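Local coordinates for protein L-Ala-D/L-Glu Epimerase (Escherichia coli, PDB 1JPD) that is an epimerase of the enolase superfamily, with an N-terminal domain of the mandelate racemase and muconate lactonizing enzyme type and a TIM-barrel-like domain, at residues S26-E38 with G46-D58. Residues are numbered along the deposited sequence; the frame is centred on the assembly and turned at random.
Sequences SRSEARVVVVELE and GECTPYPRYGESD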
loop_
_atom_site.group_PDB
_atom_site.type_symbol
_atom_site.label_atom_id
_atom_site.label_comp_id
_atom_site.label_asym_id
_atom_site.label_seq_id
_atom_site.Cartn_x
_atom_site.Cartn_y
_atom_site.Cartn_z
ATOM N N SER A 26 13.012 -3.074 3.096
ATOM C CA SER A 26 14.424 -3.288 2.730
ATOM C C SER A 26 15.311 -3.348 3.967
ATOM O O SER A 26 14.924 -2.872 5.034
ATOM C CB SER A 26 14.920 -2.173 1.778
ATOM N N ARG A 27 16.496 -3.932 3.805
ATOM C CA ARG A 27 17.455 -4.105 4.889
ATOM C C ARG A 27 17.714 -2.861 5.742
ATOM O O ARG A 27 17.183 -2.729 6.861
ATOM C CB ARG A 27 18.806 -4.653 4.334
ATOM N N SER A 28 18.541 -1.953 5.242
ATOM C CA SER A 28 18.854 -0.779 6.017
ATOM C C SER A 28 18.378 0.490 5.335
ATOM O O SER A 28 18.471 1.559 5.924
ATOM C CB SER A 28 20.369 -0.704 6.282
ATOM O OG SER A 28 21.125 -0.770 5.077
ATOM N N GLU A 29 17.843 0.380 4.117
ATOM C CA GLU A 29 17.381 1.560 3.382
ATOM C C GLU A 29 16.246 1.313 2.389
ATOM O O GLU A 29 16.180 0.260 1.765
ATOM C CB GLU A 29 18.572 2.203 2.661
ATOM C CG GLU A 29 19.338 1.258 1.741
ATOM C CD GLU A 29 20.744 1.754 1.411
ATOM O OE1 GLU A 29 21.376 1.177 0.494
ATOM O OE2 GLU A 29 21.216 2.711 2.071
ATOM N N ALA A 30 15.356 2.295 2.256
ATOM C CA ALA A 30 14.221 2.194 1.345
ATOM C C ALA A 30 14.656 2.743 0.002
ATOM O O ALA A 30 14.871 3.937 -0.143
ATOM C CB ALA A 30 13.032 3.000 1.879
ATOM N N ARG A 31 14.788 1.876 -0.989
ATOM C CA ARG A 31 15.225 2.321 -2.297
ATOM C C ARG A 31 14.086 2.743 -3.204
ATOM O O ARG A 31 13.215 1.943 -3.523
ATOM C CB ARG A 31 16.052 1.222 -2.950
ATOM C CG ARG A 31 17.358 0.992 -2.213
ATOM C CD ARG A 31 18.301 0.064 -2.946
ATOM N NE ARG A 31 19.665 0.304 -2.488
ATOM C CZ ARG A 31 20.503 1.173 -3.051
ATOM N NH1 ARG A 31 20.120 1.880 -4.107
ATOM N NH2 ARG A 31 21.718 1.351 -2.543
ATOM N N VAL A 32 14.104 4.006 -3.623
ATOM C CA VAL A 32 13.061 4.532 -4.492
ATOM C C VAL A 32 13.611 5.154 -5.767
ATOM O O VAL A 32 14.748 5.611 -5.813
ATOM C CB VAL A 32 12.212 5.609 -3.774
ATOM C CG1 VAL A 32 11.684 5.063 -2.457
ATOM C CG2 VAL A 32 13.039 6.864 -3.549
ATOM N N VAL A 33 12.790 5.165 -6.805
ATOM C CA VAL A 33 13.178 5.761 -8.067
ATOM C C VAL A 33 12.253 6.949 -8.313
ATOM O O VAL A 33 11.024 6.824 -8.245
ATOM C CB VAL A 33 13.048 4.759 -9.230
ATOM C CG1 VAL A 33 13.263 5.477 -10.544
ATOM C CG2 VAL A 33 14.069 3.641 -9.072
ATOM N N VAL A 34 12.844 8.105 -8.592
ATOM C CA VAL A 34 12.058 9.304 -8.829
ATOM C C VAL A 34 12.067 9.721 -10.293
ATOM O O VAL A 34 13.079 9.586 -10.984
ATOM C CB VAL A 34 12.585 10.497 -8.000
ATOM C CG1 VAL A 34 11.647 11.681 -8.155
ATOM C CG2 VAL A 34 12.730 10.111 -6.543
ATOM N N VAL A 35 10.928 10.225 -10.755
ATOM C CA VAL A 35 10.804 10.704 -12.120
ATOM C C VAL A 35 10.212 12.100 -12.114
ATOM O O VAL A 35 9.092 12.318 -11.644
ATOM C CB VAL A 35 9.902 9.806 -12.974
ATOM C CG1 VAL A 35 9.597 10.503 -14.306
ATOM C CG2 VAL A 35 10.590 8.469 -13.214
ATOM N N GLU A 36 10.970 13.048 -12.644
ATOM C CA GLU A 36 10.525 14.429 -12.709
ATOM C C GLU A 36 10.219 14.805 -14.156
ATOM O O GLU A 36 11.074 14.680 -15.030
ATOM C CB GLU A 36 11.611 15.333 -12.130
ATOM C CG GLU A 36 11.312 16.811 -12.200
ATOM C CD GLU A 36 12.231 17.627 -11.308
ATOM O OE1 GLU A 36 12.505 18.794 -11.656
ATOM O OE2 GLU A 36 12.671 17.107 -10.254
ATOM N N LEU A 37 8.987 15.241 -14.402
ATOM C CA LEU A 37 8.549 15.649 -15.739
ATOM C C LEU A 37 8.438 17.170 -15.788
ATOM O O LEU A 37 8.123 17.803 -14.782
ATOM C CB LEU A 37 7.187 15.029 -16.075
ATOM C CG LEU A 37 7.067 13.503 -16.072
ATOM C CD1 LEU A 37 5.644 13.109 -16.402
ATOM C CD2 LEU A 37 8.026 12.904 -17.078
ATOM N N GLU A 38 8.691 17.755 -16.953
ATOM C CA GLU A 38 8.620 19.206 -17.091
ATOM C C GLU A 38 7.894 19.673 -18.350
ATOM O O GLU A 38 8.433 19.602 -19.453
ATOM C CB GLU A 38 10.026 19.798 -17.075
ATOM C CG GLU A 38 10.072 21.312 -17.191
ATOM C CD GLU A 38 10.611 21.972 -15.939
ATOM O OE1 GLU A 38 11.667 21.526 -15.439
ATOM O OE2 GLU A 38 9.989 22.943 -15.457
ATOM N N GLY A 46 6.939 11.999 -9.775
ATOM C CA GLY A 46 6.358 10.723 -9.404
ATOM C C GLY A 46 7.401 9.809 -8.799
ATOM O O GLY A 46 8.501 9.668 -9.334
ATOM N N GLU A 47 7.070 9.193 -7.672
ATOM C CA GLU A 47 8.000 8.292 -7.012
ATOM C C GLU A 47 7.477 6.860 -7.038
ATOM O O GLU A 47 6.276 6.627 -7.197
ATOM C CB GLU A 47 8.212 8.728 -5.562
ATOM C CG GLU A 47 9.097 7.802 -4.746
ATOM C CD GLU A 47 9.247 8.256 -3.311
ATOM O OE1 GLU A 47 9.658 9.416 -3.106
ATOM O OE2 GLU A 47 8.965 7.456 -2.389
ATOM N N CYS A 48 8.388 5.904 -6.898
ATOM C CA CYS A 48 8.017 4.496 -6.857
ATOM C C CYS A 48 9.061 3.700 -6.080
ATOM O O CYS A 48 10.184 4.167 -5.838
ATOM C CB CYS A 48 7.857 3.923 -8.269
ATOM S SG CYS A 48 9.390 3.536 -9.113
ATOM N N THR A 49 8.674 2.498 -5.671
ATOM C CA THR A 49 9.559 1.627 -4.916
ATOM C C THR A 49 9.626 0.258 -5.570
ATOM O O THR A 49 8.703 -0.534 -5.434
ATOM C CB THR A 49 9.064 1.453 -3.470
ATOM O OG1 THR A 49 9.095 2.723 -2.808
ATOM C CG2 THR A 49 9.945 0.466 -2.708
ATOM N N PRO A 50 10.714 -0.030 -6.305
ATOM C CA PRO A 50 10.840 -1.338 -6.961
ATOM C C PRO A 50 10.534 -2.460 -5.956
ATOM O O PRO A 50 11.103 -2.495 -4.851
ATOM C CB PRO A 50 12.291 -1.341 -7.435
ATOM C CG PRO A 50 12.524 0.106 -7.752
ATOM C CD PRO A 50 11.899 0.804 -6.564
ATOM N N TYR A 51 9.634 -3.362 -6.349
ATOM C CA TYR A 51 9.204 -4.473 -5.495
ATOM C C TYR A 51 10.034 -5.722 -5.752
ATOM O O TYR A 51 9.798 -6.441 -6.726
ATOM C CB TYR A 51 7.713 -4.774 -5.753
ATOM C CG TYR A 51 6.986 -5.479 -4.621
ATOM C CD1 TYR A 51 7.587 -5.654 -3.376
ATOM C CD2 TYR A 51 5.681 -5.939 -4.788
ATOM C CE1 TYR A 51 6.904 -6.269 -2.324
ATOM C CE2 TYR A 51 4.989 -6.556 -3.743
ATOM C CZ TYR A 51 5.608 -6.715 -2.516
ATOM O OH TYR A 51 4.938 -7.308 -1.472
ATOM N N PRO A 52 11.018 -6.000 -4.878
ATOM C CA PRO A 52 11.871 -7.182 -5.047
ATOM C C PRO A 52 11.066 -8.454 -5.311
ATOM O O PRO A 52 11.310 -9.161 -6.297
ATOM C CB PRO A 52 12.647 -7.243 -3.728
ATOM C CG PRO A 52 12.787 -5.794 -3.360
ATOM C CD PRO A 52 11.392 -5.253 -3.662
ATOM N N ARG A 53 10.088 -8.721 -4.448
ATOM C CA ARG A 53 9.266 -9.921 -4.578
ATOM C C ARG A 53 8.574 -10.123 -5.934
ATOM O O ARG A 53 7.982 -11.175 -6.171
ATOM C CB ARG A 53 8.215 -9.976 -3.461
ATOM C CG ARG A 53 7.576 -11.353 -3.335
ATOM C CD ARG A 53 6.436 -11.363 -2.347
ATOM N NE ARG A 53 5.733 -12.646 -2.319
ATOM C CZ ARG A 53 5.432 -13.365 -3.397
ATOM N NH1 ARG A 53 5.783 -12.949 -4.607
ATOM N NH2 ARG A 53 4.741 -14.485 -3.270
ATOM N N TYR A 54 8.655 -9.139 -6.827
ATOM C CA TYR A 54 8.022 -9.254 -8.142
ATOM C C TYR A 54 9.024 -9.101 -9.282
ATOM O O TYR A 54 8.651 -8.828 -10.428
ATOM C CB TYR A 54 6.917 -8.209 -8.306
ATOM C CG TYR A 54 5.675 -8.447 -7.462
ATOM C CD1 TYR A 54 4.664 -7.481 -7.375
ATOM C CD2 TYR A 54 5.496 -9.643 -6.769
ATOM C CE1 TYR A 54 3.517 -7.709 -6.619
ATOM C CE2 TYR A 54 4.351 -9.876 -6.011
ATOM C CZ TYR A 54 3.367 -8.910 -5.940
ATOM O OH TYR A 54 2.223 -9.155 -5.206
ATOM N N GLY A 55 10.303 -9.265 -8.956
ATOM C CA GLY A 55 11.347 -9.182 -9.964
ATOM C C GLY A 55 11.735 -7.787 -10.426
ATOM O O GLY A 55 11.978 -7.568 -11.623
ATOM N N GLU A 56 11.805 -6.841 -9.495
ATOM C CA GLU A 56 12.186 -5.483 -9.846
ATOM C C GLU A 56 13.323 -5.039 -8.937
ATOM O O GLU A 56 13.402 -5.416 -7.771
ATOM C CB GLU A 56 11.026 -4.527 -9.646
ATOM C CG GLU A 56 9.745 -4.876 -10.361
ATOM C CD GLU A 56 8.641 -3.869 -10.049
ATOM O OE1 GLU A 56 8.530 -3.456 -8.866
ATOM O OE2 GLU A 56 7.888 -3.504 -10.979
ATOM N N SER A 57 14.206 -4.228 -9.493
ATOM C CA SER A 57 15.336 -3.675 -8.760
ATOM C C SER A 57 15.373 -2.236 -9.257
ATOM O O SER A 57 14.647 -1.901 -10.198
ATOM C CB SER A 57 16.612 -4.404 -9.163
ATOM O OG SER A 57 16.807 -4.275 -10.563
ATOM N N ASP A 58 16.184 -1.378 -8.647
ATOM C CA ASP A 58 16.235 -0.001 -9.131
ATOM C C ASP A 58 16.703 0.032 -10.585
ATOM O O ASP A 58 16.172 0.794 -11.398
ATOM C CB ASP A 58 17.164 0.855 -8.272
ATOM C CG ASP A 58 16.623 1.079 -6.879
ATOM O OD1 ASP A 58 15.388 1.064 -6.709
ATOM O OD2 ASP A 58 17.433 1.289 -5.954
HETATM O O HOH W 1 13.406 -0.817 -3.554
#
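V33 and V35 pair with C48 and G46 in the antiparallel beta hairpin of strands 29-39 and 42-48, part of the three-stranded sheet of the N-terminal domain. V35 and G46 form a hydrogen-bonded pair with two backbone bonds. V33 and C48 form the next, with V33 N to C48 O at 3.0 Å and a more bent return bond from C48 N to V33 O (136°). V34 and E47 make the non-hydrogen-bonded pair between them.

On the V33 side of the sheet, V33 CB lies 3.9 Å from C48 SG. V33 CG2, set anti to the carbonyl carbon by a chi1 of 172°, packs across P50, 4.1 Å from P50 CG. Beyond P50 the chain loops out and returns at D58, the first residue of helix 58-66. D58 OD2 meets the guanidinium of R31 at its edge, 3.3 Å from R31 NH1, in a salt bridge whose hydrogen bond is weak. The carboxylate is turned 52° from the guanidinium plane. R31 NH2 makes a weak, bent bond to E29 OE1 within a second salt bridge, which completes a three-residue charge network. A water donates to both R31 O and P50 O.

On the other face, V32 CG1 sits 3.5 Å from T49 OG1 and also touches E47 OE2. E47 OE1 is held by a salt bridge to R284 and a hydrogen bond to T282, and T49 OG1 bonds to L280 O.

Strand 6-15 pairs with the far edge of 29-39. Helices 58-66 and 89-104 cover the face of V33, V35 and C48, through M62, I65, L94 and A93.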